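PAN2-PAN3 deadenylation complex catalytic subunit pan2 (Neurospora crassa, PDB 4CZW) is the catalytic subunit of a deadenylase complex that probably shortens the poly(A) tails of mRNA, represented here by its protease-like pseudo-UCH and exoribonuclease domains. Local coordinates at residues C75-D78 / P79-L82; L141-K144 / I145-Y149; H101-N104 / M105-L109; C83-G86 / Y87-M91. All blocks are in the same frame, centred on the assembly; numbering follows the deposited sequence.

Contact 1 of 4, residues C75-D78 / P79-L82. With ZN (zinc ion), chain B.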
ATOM      1  N   CYS A  75      10.436  13.719  -0.463  1.00 52.89           N
ATOM      2  CA  CYS A  75       9.330  13.965  -1.384  1.00 44.88           C
ATOM      3  C   CYS A  75       8.120  14.573  -0.682  1.00 46.23           C
ATOM      4  O   CYS A  75       7.546  13.967   0.223  1.00 54.20           O
ATOM      5  CB  CYS A  75       8.926  12.665  -2.086  1.00 42.53           C
ATOM      6  SG  CYS A  75       7.498  12.808  -3.191  1.00 43.89           S
ATOM      7  N   LEU A  76       7.747  15.777  -1.101  1.00 50.42           N
ATOM      8  CA  LEU A  76       6.595  16.468  -0.533  1.00 48.93           C
ATOM      9  C   LEU A  76       5.457  16.559  -1.543  1.00 47.92           C
ATOM     10  O   LEU A  76       4.552  17.380  -1.401  1.00 48.68           O
ATOM     11  CB  LEU A  76       6.986  17.867  -0.056  1.00 47.52           C
ATOM     12  CG  LEU A  76       7.933  17.941   1.144  1.00 54.59           C
ATOM     13  CD1 LEU A  76       8.241  19.388   1.494  1.00 52.52           C
ATOM     14  CD2 LEU A  76       7.336  17.212   2.337  1.00 41.75           C
ATOM     15  N   ALA A  77       5.513  15.712  -2.565  1.00 47.56           N
ATOM     16  CA  ALA A  77       4.467  15.672  -3.577  1.00 45.06           C
ATOM     17  C   ALA A  77       3.177  15.114  -2.990  1.00 50.52           C
ATOM     18  O   ALA A  77       3.191  14.107  -2.282  1.00 48.99           O
ATOM     19  CB  ALA A  77       4.911  14.846  -4.773  1.00 32.42           C
ATOM     20  N   ASP A  78       2.064  15.776  -3.284  1.00 51.25           N
ATOM     21  CA  ASP A  78       0.761  15.349  -2.793  1.00 48.66           C
ATOM     22  C   ASP A  78      -0.327  15.816  -3.754  1.00 49.42           C
ATOM     23  O   ASP A  78      -0.523  17.019  -3.928  1.00 67.42           O
ATOM     24  CB  ASP A  78       0.512  15.891  -1.384  1.00 54.59           C
ATOM     25  CG  ASP A  78      -0.751  15.332  -0.756  1.00 56.59           C
ATOM     26  OD1 ASP A  78      -1.131  14.190  -1.090  1.00 67.26           O
ATOM     27  OD2 ASP A  78      -1.359  16.030   0.082  1.00 54.53           O
ATOM     28  N   PRO A  79      -1.046  14.868  -4.380  1.00 54.99           N
ATOM     29  CA  PRO A  79      -0.947  13.415  -4.185  1.00 45.83           C
ATOM     30  C   PRO A  79       0.283  12.776  -4.831  1.00 49.65           C
ATOM     31  O   PRO A  79       0.796  13.272  -5.834  1.00 58.50           O
ATOM     32  CB  PRO A  79      -2.227  12.893  -4.842  1.00 48.97           C
ATOM     33  CG  PRO A  79      -2.514  13.883  -5.908  1.00 48.23           C
ATOM     34  CD  PRO A  79      -2.108  15.216  -5.341  1.00 49.22           C
ATOM     35  N   CYS A  80       0.739  11.678  -4.236  1.00 46.62           N
ATOM     36  CA  CYS A  80       1.882  10.921  -4.731  1.00 40.58           C
ATOM     37  C   CYS A  80       1.685   9.448  -4.397  1.00 48.45           C
ATOM     38  O   CYS A  80       1.965   9.016  -3.278  1.00 48.81           O
ATOM     39  CB  CYS A  80       3.183  11.446  -4.121  1.00 44.20           C
ATOM     40  SG  CYS A  80       4.677  10.573  -4.631  1.00 44.97           S
ATOM     41  N   LEU A  81       1.201   8.686  -5.372  1.00 42.81           N
ATOM     42  CA  LEU A  81       0.784   7.304  -5.148  1.00 37.56           C
ATOM     43  C   LEU A  81       1.923   6.383  -4.719  1.00 40.29           C
ATOM     44  O   LEU A  81       1.697   5.407  -4.004  1.00 45.94           O
ATOM     45  CB  LEU A  81       0.119   6.748  -6.408  1.00 40.42           C
ATOM     46  CG  LEU A  81      -1.168   7.455  -6.836  1.00 42.67           C
ATOM     47  CD1 LEU A  81      -1.763   6.799  -8.073  1.00 41.79           C
ATOM     48  CD2 LEU A  81      -2.175   7.474  -5.696  1.00 36.13           C
ATOM     49  N   LEU A  82       3.141   6.687  -5.154  1.00 39.39           N
ATOM     50  CA  LEU A  82       4.290   5.865  -4.789  1.00 37.71           C
ATOM     51  C   LEU A  82       4.621   6.026  -3.309  1.00 48.13           C
ATOM     52  O   LEU A  82       4.972   5.057  -2.634  1.00 43.68           O
ATOM     53  CB  LEU A  82       5.505   6.215  -5.647  1.00 39.10           C
ATOM     54  CG  LEU A  82       6.720   5.306  -5.449  1.00 41.45           C
ATOM     55  CD1 LEU A  82       6.323   3.848  -5.608  1.00 45.50           C
ATOM     56  CD2 LEU A  82       7.825   5.667  -6.424  1.00 40.52           C
TER
HETATM   57 ZN    ZN B3094       6.623  10.650  -3.417  1.00 47.14          ZN

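Contact 2 of 4, residues L141-K144 / I145-Y149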
ATOM      1  N   LEU A 141      -1.274   2.482 -11.922  1.00 50.32           N
ATOM      2  CA  LEU A 141      -0.282   2.550 -10.853  1.00 47.19           C
ATOM      3  C   LEU A 141       1.141   2.410 -11.380  1.00 46.43           C
ATOM      4  O   LEU A 141       2.007   3.217 -11.048  1.00 50.38           O
ATOM      5  CB  LEU A 141      -0.551   1.473  -9.799  1.00 50.46           C
ATOM      6  CG  LEU A 141      -1.566   1.834  -8.714  1.00 45.75           C
ATOM      7  CD1 LEU A 141      -1.694   0.707  -7.703  1.00 46.55           C
ATOM      8  CD2 LEU A 141      -1.165   3.129  -8.028  1.00 48.70           C
ATOM      9  N   PHE A 142       1.375   1.388 -12.197  1.00 46.30           N
ATOM     10  CA  PHE A 142       2.699   1.139 -12.760  1.00 46.90           C
ATOM     11  C   PHE A 142       3.217   2.337 -13.550  1.00 52.43           C
ATOM     12  O   PHE A 142       4.418   2.601 -13.575  1.00 51.05           O
ATOM     13  CB  PHE A 142       2.677  -0.104 -13.652  1.00 42.56           C
ATOM     14  CG  PHE A 142       2.979  -1.380 -12.920  1.00 44.21           C
ATOM     15  CD1 PHE A 142       2.144  -1.831 -11.912  1.00 47.37           C
ATOM     16  CD2 PHE A 142       4.097  -2.132 -13.244  1.00 43.48           C
ATOM     17  CE1 PHE A 142       2.419  -3.005 -11.237  1.00 49.52           C
ATOM     18  CE2 PHE A 142       4.377  -3.307 -12.573  1.00 37.26           C
ATOM     19  CZ  PHE A 142       3.537  -3.743 -11.568  1.00 46.18           C
ATOM     20  N   ASP A 143       2.304   3.062 -14.188  1.00 50.66           N
ATOM     21  CA  ASP A 143       2.666   4.254 -14.944  1.00 51.36           C
ATOM     22  C   ASP A 143       2.981   5.418 -14.012  1.00 57.75           C
ATOM     23  O   ASP A 143       3.972   6.124 -14.198  1.00 57.13           O
ATOM     24  CB  ASP A 143       1.543   4.641 -15.908  1.00 53.44           C
ATOM     25  CG  ASP A 143       1.870   5.883 -16.715  1.00 58.90           C
ATOM     26  OD1 ASP A 143       3.064   6.110 -17.004  1.00 58.21           O
ATOM     27  OD2 ASP A 143       0.932   6.632 -17.061  1.00 64.88           O
ATOM     28  N   LYS A 144       2.136   5.609 -13.005  1.00 50.13           N
ATOM     29  CA  LYS A 144       2.282   6.730 -12.085  1.00 50.95           C
ATOM     30  C   LYS A 144       3.514   6.600 -11.193  1.00 49.41           C
ATOM     31  O   LYS A 144       4.262   7.561 -11.020  1.00 53.68           O
ATOM     32  CB  LYS A 144       1.025   6.874 -11.222  1.00 45.48           C
ATOM     33  CG  LYS A 144      -0.152   7.495 -11.956  1.00 51.18           C
ATOM     34  CD  LYS A 144       0.178   8.905 -12.416  1.00 52.40           C
ATOM     35  CE  LYS A 144      -0.980   9.539 -13.167  1.00 75.50           C
ATOM     36  NZ  LYS A 144      -0.640  10.913 -13.636  1.00 71.95           N
ATOM     37  N   ILE A 145       3.726   5.416 -10.631  1.00 45.79           N
ATOM     38  CA  ILE A 145       4.850   5.211  -9.724  1.00 50.56           C
ATOM     39  C   ILE A 145       6.178   5.202 -10.474  1.00 47.30           C
ATOM     40  O   ILE A 145       7.236   5.393  -9.877  1.00 49.77           O
ATOM     41  CB  ILE A 145       4.708   3.898  -8.925  1.00 48.66           C
ATOM     42  CG1 ILE A 145       4.898   2.682  -9.836  1.00 45.13           C
ATOM     43  CG2 ILE A 145       3.363   3.849  -8.219  1.00 51.51           C
ATOM     44  CD1 ILE A 145       4.851   1.360  -9.105  1.00 45.30           C
ATOM     45  N   SER A 146       6.119   4.982 -11.783  1.00 51.87           N
ATOM     46  CA  SER A 146       7.320   4.991 -12.608  1.00 56.35           C
ATOM     47  C   SER A 146       7.876   6.406 -12.726  1.00 56.44           C
ATOM     48  O   SER A 146       9.089   6.613 -12.673  1.00 54.09           O
ATOM     49  CB  SER A 146       7.028   4.418 -13.996  1.00 59.25           C
ATOM     50  OG  SER A 146       8.215   4.307 -14.763  1.00 71.11           O
ATOM     51  N   GLN A 147       6.982   7.377 -12.882  1.00 49.11           N
ATOM     52  CA  GLN A 147       7.389   8.772 -12.997  1.00 56.42           C
ATOM     53  C   GLN A 147       7.551   9.405 -11.617  1.00 60.15           C
ATOM     54  O   GLN A 147       8.262  10.398 -11.461  1.00 69.83           O
ATOM     55  CB  GLN A 147       6.381   9.561 -13.839  1.00 58.29           C
ATOM     56  CG  GLN A 147       5.010   9.718 -13.206  1.00 68.53           C
ATOM     57  CD  GLN A 147       3.993  10.315 -14.160  1.00 85.37           C
ATOM     58  OE1 GLN A 147       3.852   9.863 -15.296  1.00 88.64           O
ATOM     59  NE2 GLN A 147       3.284  11.341 -13.703  1.00 88.29           N
ATOM     60  N   ASP A 148       6.891   8.825 -10.617  1.00 56.47           N
ATOM     61  CA  ASP A 148       7.062   9.263  -9.236  1.00 52.86           C
ATOM     62  C   ASP A 148       8.449   8.884  -8.729  1.00 55.35           C
ATOM     63  O   ASP A 148       9.065   9.619  -7.957  1.00 59.76           O
ATOM     64  CB  ASP A 148       5.991   8.651  -8.329  1.00 45.72           C
ATOM     65  CG  ASP A 148       4.637   9.315  -8.488  1.00 48.62           C
ATOM     66  OD1 ASP A 148       4.590  10.467  -8.966  1.00 59.93           O
ATOM     67  OD2 ASP A 148       3.620   8.687  -8.123  1.00 35.87           O
ATOM     68  N   TYR A 149       8.931   7.731  -9.176  1.00 50.49           N
ATOM     69  CA  TYR A 149      10.218   7.205  -8.738  1.00 48.78           C
ATOM     70  C   TYR A 149      11.381   8.056  -9.235  1.00 54.62           C
ATOM     71  O   TYR A 149      12.396   8.193  -8.553  1.00 59.38           O
ATOM     72  CB  TYR A 149      10.380   5.760  -9.213  1.00 43.03           C
ATOM     73  CG  TYR A 149      11.663   5.095  -8.768  1.00 50.06           C
ATOM     74  CD1 TYR A 149      11.759   4.492  -7.521  1.00 45.57           C
ATOM     75  CD2 TYR A 149      12.776   5.061  -9.600  1.00 51.72           C
ATOM     76  CE1 TYR A 149      12.930   3.879  -7.112  1.00 46.06           C
ATOM     77  CE2 TYR A 149      13.949   4.451  -9.200  1.00 59.36           C
ATOM     78  CZ  TYR A 149      14.021   3.862  -7.956  1.00 41.53           C
ATOM     79  OH  TYR A 149      15.188   3.252  -7.554  1.00 49.46           O
TER

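Contact 3 of 4, residues H101-N104 / M105-L109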
ATOM      1  N   HIS A 101      -5.789  -0.907   6.664  1.00 42.87           N
ATOM      2  CA  HIS A 101      -6.652  -0.270   5.676  1.00 34.45           C
ATOM      3  C   HIS A 101      -5.889   0.813   4.920  1.00 45.29           C
ATOM      4  O   HIS A 101      -5.000   1.461   5.473  1.00 43.18           O
ATOM      5  CB  HIS A 101      -7.907   0.311   6.337  1.00 31.88           C
ATOM      6  CG  HIS A 101      -7.642   1.481   7.233  1.00 42.54           C
ATOM      7  ND1 HIS A 101      -7.826   2.785   6.827  1.00 43.40           N
ATOM      8  CD2 HIS A 101      -7.218   1.542   8.518  1.00 42.46           C
ATOM      9  CE1 HIS A 101      -7.522   3.600   7.821  1.00 42.70           C
ATOM     10  NE2 HIS A 101      -7.151   2.872   8.859  1.00 44.21           N
ATOM     11  N   ALA A 102      -6.238   0.996   3.651  1.00 44.70           N
ATOM     12  CA  ALA A 102      -5.529   1.935   2.789  1.00 46.52           C
ATOM     13  C   ALA A 102      -6.393   3.142   2.442  1.00 48.68           C
ATOM     14  O   ALA A 102      -6.522   3.505   1.274  1.00 56.90           O
ATOM     15  CB  ALA A 102      -5.065   1.235   1.520  1.00 43.17           C
ATOM     16  N   THR A 103      -6.974   3.763   3.464  1.00 48.25           N
ATOM     17  CA  THR A 103      -7.865   4.904   3.272  1.00 46.34           C
ATOM     18  C   THR A 103      -7.160   6.092   2.618  1.00 45.22           C
ATOM     19  O   THR A 103      -7.639   6.631   1.621  1.00 47.46           O
ATOM     20  CB  THR A 103      -8.477   5.365   4.609  1.00 40.98           C
ATOM     21  OG1 THR A 103      -9.296   4.320   5.147  1.00 51.94           O
ATOM     22  CG2 THR A 103      -9.323   6.608   4.407  1.00 35.95           C
ATOM     23  N   ASN A 104      -6.025   6.490   3.184  1.00 42.91           N
ATOM     24  CA  ASN A 104      -5.270   7.635   2.678  1.00 49.79           C
ATOM     25  C   ASN A 104      -4.839   7.467   1.224  1.00 52.82           C
ATOM     26  O   ASN A 104      -4.808   8.433   0.461  1.00 47.55           O
ATOM     27  CB  ASN A 104      -4.033   7.885   3.544  1.00 37.18           C
ATOM     28  CG  ASN A 104      -4.381   8.345   4.946  1.00 41.07           C
ATOM     29  OD1 ASN A 104      -5.540   8.622   5.254  1.00 44.55           O
ATOM     30  ND2 ASN A 104      -3.369   8.445   5.801  1.00 36.32           N
HETATM   31  N   MSE A 105      -4.507   6.238   0.847  1.00 48.63           N
HETATM   32  CA  MSE A 105      -3.977   5.960  -0.481  1.00 47.27           C
HETATM   33  C   MSE A 105      -5.079   5.925  -1.539  1.00 48.88           C
HETATM   34  O   MSE A 105      -4.857   6.314  -2.685  1.00 42.44           O
HETATM   35  CB  MSE A 105      -3.198   4.640  -0.468  1.00 53.26           C
HETATM   36  CG  MSE A 105      -3.863   3.486  -1.201  1.00 78.84           C
HETATM   37 SE   MSE A 105      -3.061   3.189  -2.945  1.00 82.19          SE
HETATM   38  CE  MSE A 105      -1.217   3.010  -2.361  1.00 30.77           C
ATOM     39  N   LEU A 106      -6.266   5.468  -1.150  1.00 47.89           N
ATOM     40  CA  LEU A 106      -7.395   5.408  -2.070  1.00 47.60           C
ATOM     41  C   LEU A 106      -8.017   6.790  -2.206  1.00 54.12           C
ATOM     42  O   LEU A 106      -8.643   7.111  -3.216  1.00 58.86           O
ATOM     43  CB  LEU A 106      -8.433   4.394  -1.590  1.00 44.78           C
ATOM     44  CG  LEU A 106      -7.964   2.940  -1.519  1.00 45.10           C
ATOM     45  CD1 LEU A 106      -9.064   2.044  -0.969  1.00 48.11           C
ATOM     46  CD2 LEU A 106      -7.502   2.455  -2.884  1.00 42.90           C
ATOM     47  N   ARG A 107      -7.836   7.603  -1.171  1.00 51.66           N
ATOM     48  CA  ARG A 107      -8.302   8.980  -1.178  1.00 49.76           C
ATOM     49  C   ARG A 107      -7.400   9.827  -2.068  1.00 52.67           C
ATOM     50  O   ARG A 107      -7.870  10.699  -2.797  1.00 53.12           O
ATOM     51  CB  ARG A 107      -8.338   9.534   0.247  1.00 56.58           C
ATOM     52  CG  ARG A 107      -8.938  10.920   0.379  1.00 65.85           C
ATOM     53  CD  ARG A 107      -9.089  11.296   1.845  1.00 81.90           C
ATOM     54  NE  ARG A 107     -10.064  10.449   2.528  1.00 72.14           N
ATOM     55  CZ  ARG A 107     -10.097  10.255   3.842  1.00 65.73           C
ATOM     56  NH1 ARG A 107      -9.200  10.840   4.625  1.00 62.73           N
ATOM     57  NH2 ARG A 107     -11.023   9.470   4.376  1.00 50.09           N
ATOM     58  N   ALA A 108      -6.099   9.552  -2.009  1.00 48.33           N
ATOM     59  CA  ALA A 108      -5.122  10.255  -2.832  1.00 41.59           C
ATOM     60  C   ALA A 108      -5.262   9.867  -4.301  1.00 53.39           C
ATOM     61  O   ALA A 108      -5.013  10.679  -5.192  1.00 48.56           O
ATOM     62  CB  ALA A 108      -3.712   9.970  -2.340  1.00 38.64           C
ATOM     63  N   LEU A 109      -5.654   8.618  -4.542  1.00 52.61           N
ATOM     64  CA  LEU A 109      -5.912   8.136  -5.895  1.00 44.55           C
ATOM     65  C   LEU A 109      -7.020   8.952  -6.547  1.00 50.96           C
ATOM     66  O   LEU A 109      -6.966   9.262  -7.737  1.00 52.39           O
ATOM     67  CB  LEU A 109      -6.292   6.655  -5.875  1.00 46.13           C
ATOM     68  CG  LEU A 109      -6.706   6.031  -7.211  1.00 39.42           C
ATOM     69  CD1 LEU A 109      -5.505   5.864  -8.129  1.00 37.82           C
ATOM     70  CD2 LEU A 109      -7.411   4.701  -6.995  1.00 39.02           C
TER

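Contact 4 of 4, residues C83-G86 / Y87-M91. With ZN (zinc ion), chain B.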
ATOM      1  N   CYS A  83       4.510   7.254  -2.810  1.00 50.73           N
ATOM      2  CA  CYS A  83       4.683   7.514  -1.384  1.00 48.27           C
ATOM      3  C   CYS A  83       3.604   6.798  -0.585  1.00 45.16           C
ATOM      4  O   CYS A  83       3.890   6.154   0.426  1.00 42.32           O
ATOM      5  CB  CYS A  83       4.642   9.016  -1.095  1.00 42.79           C
ATOM      6  SG  CYS A  83       6.226   9.861  -1.276  1.00 49.42           S
ATOM      7  N   GLU A  84       2.365   6.915  -1.050  1.00 42.31           N
ATOM      8  CA  GLU A  84       1.237   6.251  -0.415  1.00 40.67           C
ATOM      9  C   GLU A  84       1.409   4.736  -0.456  1.00 43.39           C
ATOM     10  O   GLU A  84       1.003   4.034   0.469  1.00 49.51           O
ATOM     11  CB  GLU A  84      -0.074   6.657  -1.090  1.00 44.47           C
ATOM     12  CG  GLU A  84      -0.345   8.156  -1.071  1.00 46.30           C
ATOM     13  CD  GLU A  84      -0.610   8.687   0.325  1.00 45.95           C
ATOM     14  OE1 GLU A  84      -1.058   7.903   1.188  1.00 51.22           O
ATOM     15  OE2 GLU A  84      -0.371   9.891   0.560  1.00 50.03           O
ATOM     16  N   LEU A  85       2.015   4.239  -1.531  1.00 46.51           N
ATOM     17  CA  LEU A  85       2.311   2.815  -1.652  1.00 47.02           C
ATOM     18  C   LEU A  85       3.305   2.378  -0.585  1.00 41.89           C
ATOM     19  O   LEU A  85       3.179   1.295  -0.014  1.00 43.92           O
ATOM     20  CB  LEU A  85       2.858   2.488  -3.044  1.00 51.57           C
ATOM     21  CG  LEU A  85       1.855   1.973  -4.078  1.00 43.75           C
ATOM     22  CD1 LEU A  85       2.535   1.756  -5.418  1.00 54.48           C
ATOM     23  CD2 LEU A  85       1.209   0.686  -3.598  1.00 46.29           C
ATOM     24  N   GLY A  86       4.290   3.228  -0.319  1.00 37.49           N
ATOM     25  CA  GLY A  86       5.277   2.952   0.708  1.00 44.75           C
ATOM     26  C   GLY A  86       4.646   2.903   2.085  1.00 45.70           C
ATOM     27  O   GLY A  86       5.019   2.075   2.917  1.00 37.30           O
ATOM     28  N   TYR A  87       3.684   3.789   2.321  1.00 43.36           N
ATOM     29  CA  TYR A  87       2.982   3.846   3.599  1.00 43.07           C
ATOM     30  C   TYR A  87       2.183   2.570   3.839  1.00 45.55           C
ATOM     31  O   TYR A  87       2.226   1.995   4.927  1.00 50.62           O
ATOM     32  CB  TYR A  87       2.052   5.061   3.653  1.00 37.88           C
ATOM     33  CG  TYR A  87       2.745   6.390   3.441  1.00 42.46           C
ATOM     34  CD1 TYR A  87       4.086   6.559   3.762  1.00 36.24           C
ATOM     35  CD2 TYR A  87       2.054   7.476   2.919  1.00 39.49           C
ATOM     36  CE1 TYR A  87       4.720   7.774   3.567  1.00 31.68           C
ATOM     37  CE2 TYR A  87       2.680   8.693   2.722  1.00 40.04           C
ATOM     38  CZ  TYR A  87       4.011   8.835   3.047  1.00 40.09           C
ATOM     39  OH  TYR A  87       4.635  10.047   2.850  1.00 44.77           O
ATOM     40  N   VAL A  88       1.455   2.134   2.815  1.00 45.25           N
ATOM     41  CA  VAL A  88       0.644   0.926   2.904  1.00 42.14           C
ATOM     42  C   VAL A  88       1.518  -0.311   3.084  1.00 42.18           C
ATOM     43  O   VAL A  88       1.221  -1.176   3.908  1.00 40.13           O
ATOM     44  CB  VAL A  88      -0.243   0.749   1.655  1.00 42.45           C
ATOM     45  CG1 VAL A  88      -1.015  -0.559   1.727  1.00 41.02           C
ATOM     46  CG2 VAL A  88      -1.198   1.924   1.516  1.00 48.57           C
ATOM     47  N   PHE A  89       2.601  -0.382   2.316  1.00 45.54           N
ATOM     48  CA  PHE A  89       3.540  -1.495   2.417  1.00 44.44           C
ATOM     49  C   PHE A  89       4.179  -1.540   3.798  1.00 46.03           C
ATOM     50  O   PHE A  89       4.416  -2.615   4.351  1.00 49.67           O
ATOM     51  CB  PHE A  89       4.627  -1.388   1.345  1.00 45.75           C
ATOM     52  CG  PHE A  89       4.128  -1.619  -0.055  1.00 47.20           C
ATOM     53  CD1 PHE A  89       2.870  -2.154  -0.281  1.00 41.93           C
ATOM     54  CD2 PHE A  89       4.922  -1.305  -1.144  1.00 42.56           C
ATOM     55  CE1 PHE A  89       2.413  -2.367  -1.567  1.00 40.82           C
ATOM     56  CE2 PHE A  89       4.472  -1.516  -2.432  1.00 45.28           C
ATOM     57  CZ  PHE A  89       3.216  -2.049  -2.644  1.00 44.89           C
ATOM     58  N   ASP A  90       4.452  -0.362   4.348  1.00 45.56           N
ATOM     59  CA  ASP A  90       5.054  -0.250   5.669  1.00 42.93           C
ATOM     60  C   ASP A  90       4.093  -0.751   6.741  1.00 52.61           C
ATOM     61  O   ASP A  90       4.503  -1.397   7.702  1.00 45.21           O
ATOM     62  CB  ASP A  90       5.457   1.199   5.951  1.00 41.04           C
ATOM     63  CG  ASP A  90       6.433   1.319   7.102  1.00 44.29           C
ATOM     64  OD1 ASP A  90       7.168   0.343   7.361  1.00 44.09           O
ATOM     65  OD2 ASP A  90       6.467   2.391   7.741  1.00 45.22           O
HETATM   66  N   MSE A  91       2.809  -0.455   6.565  1.00 42.40           N
HETATM   67  CA  MSE A  91       1.791  -0.895   7.511  1.00 36.04           C
HETATM   68  C   MSE A  91       1.619  -2.410   7.477  1.00 43.76           C
HETATM   69  O   MSE A  91       1.383  -3.038   8.507  1.00 51.46           O
HETATM   70  CB  MSE A  91       0.453  -0.212   7.222  1.00 43.14           C
HETATM   71  CG  MSE A  91       0.442   1.277   7.517  1.00 43.18           C
HETATM   72 SE   MSE A  91      -1.342   2.055   7.398  1.00 73.59          SE
HETATM   73  CE  MSE A  91      -1.730   1.687   5.525  1.00 45.51           C
TER
HETATM   74 ZN    ZN B3094       6.623  10.650  -3.417  1.00 47.14          ZN

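Contact 1 of 4, residues C75-D78 / P79-L82
Cys75 and Cys80 meet through their sulfurs, which are 3.9 Å apart (Cys75 SG to Cys80 SG) because both hold the same zinc ion. Cys80 illustrates how a short loop delivers a ligand to a metal. Its CB lies against the backbone carbonyl of Ala77, 3.2 Å from Ala77 O, and also faces the methyl group, Ala77 CB being 3.9 Å from Cys80 CB. One bond further on, SG reaches the metal: Cys80 SG to zinc is 2.3 Å. With SG anti to the backbone N (chi1 179°), the thiolate swings away from its own amide and back across the turn to the ion. Cys75 SG binds from the other arm of the loop, also at 2.3 Å from zinc, and takes a second polar partner: Ala77 N donates to Cys75 SG over 3.6 Å, with a N-H...S angle of 156°. Such an amide donor would be expected to temper the negative charge of the thiolate. Between the two ligands the chain reverses at a cis peptide bond, Asp78 to Pro79, and the Asp78 carboxylate lies beside the start of the proline, OD1 being 3.2 Å from Pro79 CA. Lys530 of helix 529-541 reaches this loop from outside, its NZ hydrogen-bonded to the carbonyl oxygens of Cys75 and Ala77. Cys80 sits at the N-cap of helix 81-94, and His70 with Cys83 completes the tetrahedral set, a zinc site of three cysteines and one histidine whose CxxC pair, Cys80 and Cys83, straddles a helix start within the pseudo-UCH domain.

Contact 2 of 4, residues L141-K144 / I145-Y149
The carboxylate of Asp143 and the amide of Gln147 approach with their planes 83° apart, almost perpendicular, and their nearest oxygens, Asp143 OD1 and Gln147 OE1, stay 4.2 Å from each other. A second carboxylate, that of Asp148, lies close to a carbonyl one turn back, OD2 being 3.2 Å from Lys144 O; both atoms are acceptors, and that carbonyl is served instead by the amide Asp148 N at 2.9 Å. Lys144 bends at chi2 and runs alongside Gln147, pointing the same way, with NZ 3.9 Å from Gln147 NE2; the ammonium is hydrogen-bonded to Ser113. Ile145 shows how a branched residue packs on a helical bond. Its N donates to Leu141 O at 2.8 Å, nearly straight at 175°, while CG1 and CG2 both lie against the same oxygen, from one side. A chi1 of 70° sets CG1 between the backbone N and the carbonyl carbon and leaves CG2 to meet Leu85 CD1. Cutting Ile145 back to an alanine would probably open a gap against Leu82 and Leu85, since CG2, the branch that makes this contact, would be gone. Helix 130-149 thus presents Leu141, Ile145 and Asp148 to helix 81-94, Phe142 and Tyr149 to helix 61-71, and Phe142, Ser146 and Tyr149 to helix 172-180.

Contact 3 of 4, residues H101-N104 / M105-L109
Ala102 O opens the helical bonding by accepting Leu106 N at 3.1 Å, after which Thr103 O takes Arg107 N and Asn104 O takes Ala108 N, both at 3.0 Å. Ala102 holds the N-cap position, and its methyl group packs on the next turn, Ala102 CB lying 3.7 Å from CG of Met105, a selenomethionine in this crystal. That side chain bends at both chi2 and chi3, which turns its selenium end away from this turn and in among Leu54, Glu84 and Leu85. The start of helix 103-109 in the pseudo-UCH domain, with the loop just before it, also meets the exonuclease sequence: Asn559 OD1 accepts Asn104 N, Asn559 ND2 donates to His101 O, and Asn104 ND2 donates to Ile558 O. Just ahead of the helix, His101 ND1 and Thr103 OG1 share a hydrogen bond of 2.7 Å, and Thr103 CB lies at the edge of the imidazole, in its plane. Thr103 CG2 sits over one face of the Arg107 guanidinium, 3.3 Å from NH2, the two side chains running side by side in the same direction. A chi1 of -174°, together with the bend at chi3, carries the Arg107 guanidinium alongside Thr103. The arginine side chain also touches Glu500.

Contact 4 of 4, residues C83-G86 / Y87-M91
Tyr87 carries its CG anti to the carbonyl carbon (chi1 -58°), which lays the ring back along helix 81-94 over the turn that holds Cys83. This is the i to i+4 packing of an alpha helix, here in the pseudo-UCH domain, on the helix whose first turn supplies zinc ligands. Cys83 SG binds the ion at 2.3 Å; in the same residue, Cys83 O accepts Tyr87 N at 3.0 Å and stands 3.1 Å above the plane of the Tyr87 ring, over its centre. Glu84 comes to the ring's edge: OE1 is 3.6 Å from Tyr87 CD2 and in the ring plane, while the carboxylate itself is turned 87° to the ring. Tyr533 and Trp537, aromatic residues of helix 529-541, also meet this ring. Replacing Tyr87 by an alanine would probably leave Tyr533 and Trp537 without their aromatic partner and open a gap beside Cys83 CB. Two residues further along, Phe89 repeats the pattern, with Leu85 O above one face but displaced toward the rim, and its ring meets that of His58. Leu85 and Phe89 run side by side in the same direction, so that Leu85 CD2 comes to 3.5 Å from Phe89 CZ.

How the contacts relate
From the N terminus the order is contact 1, contact 4, contact 3 and contact 2, all in series: none encloses or crosses another, and each closes just a turn of chain. Contact 1 runs directly into contact 4, since residues 81-82 begin the helix that 83-91 continues, and one zinc ion ties both to helix 61-71 through His70. Contact 3 then packs against helix 81-94, Met105 CE lying 3.6 Å from Leu85 N, and also touches contact 1 where Pro79 meets Ala108. Contact 2 arrives last, on helix 130-149, and touches contact 1 through Leu82 and contact 4 through Leu85. Contacts 2 and 3 do not touch.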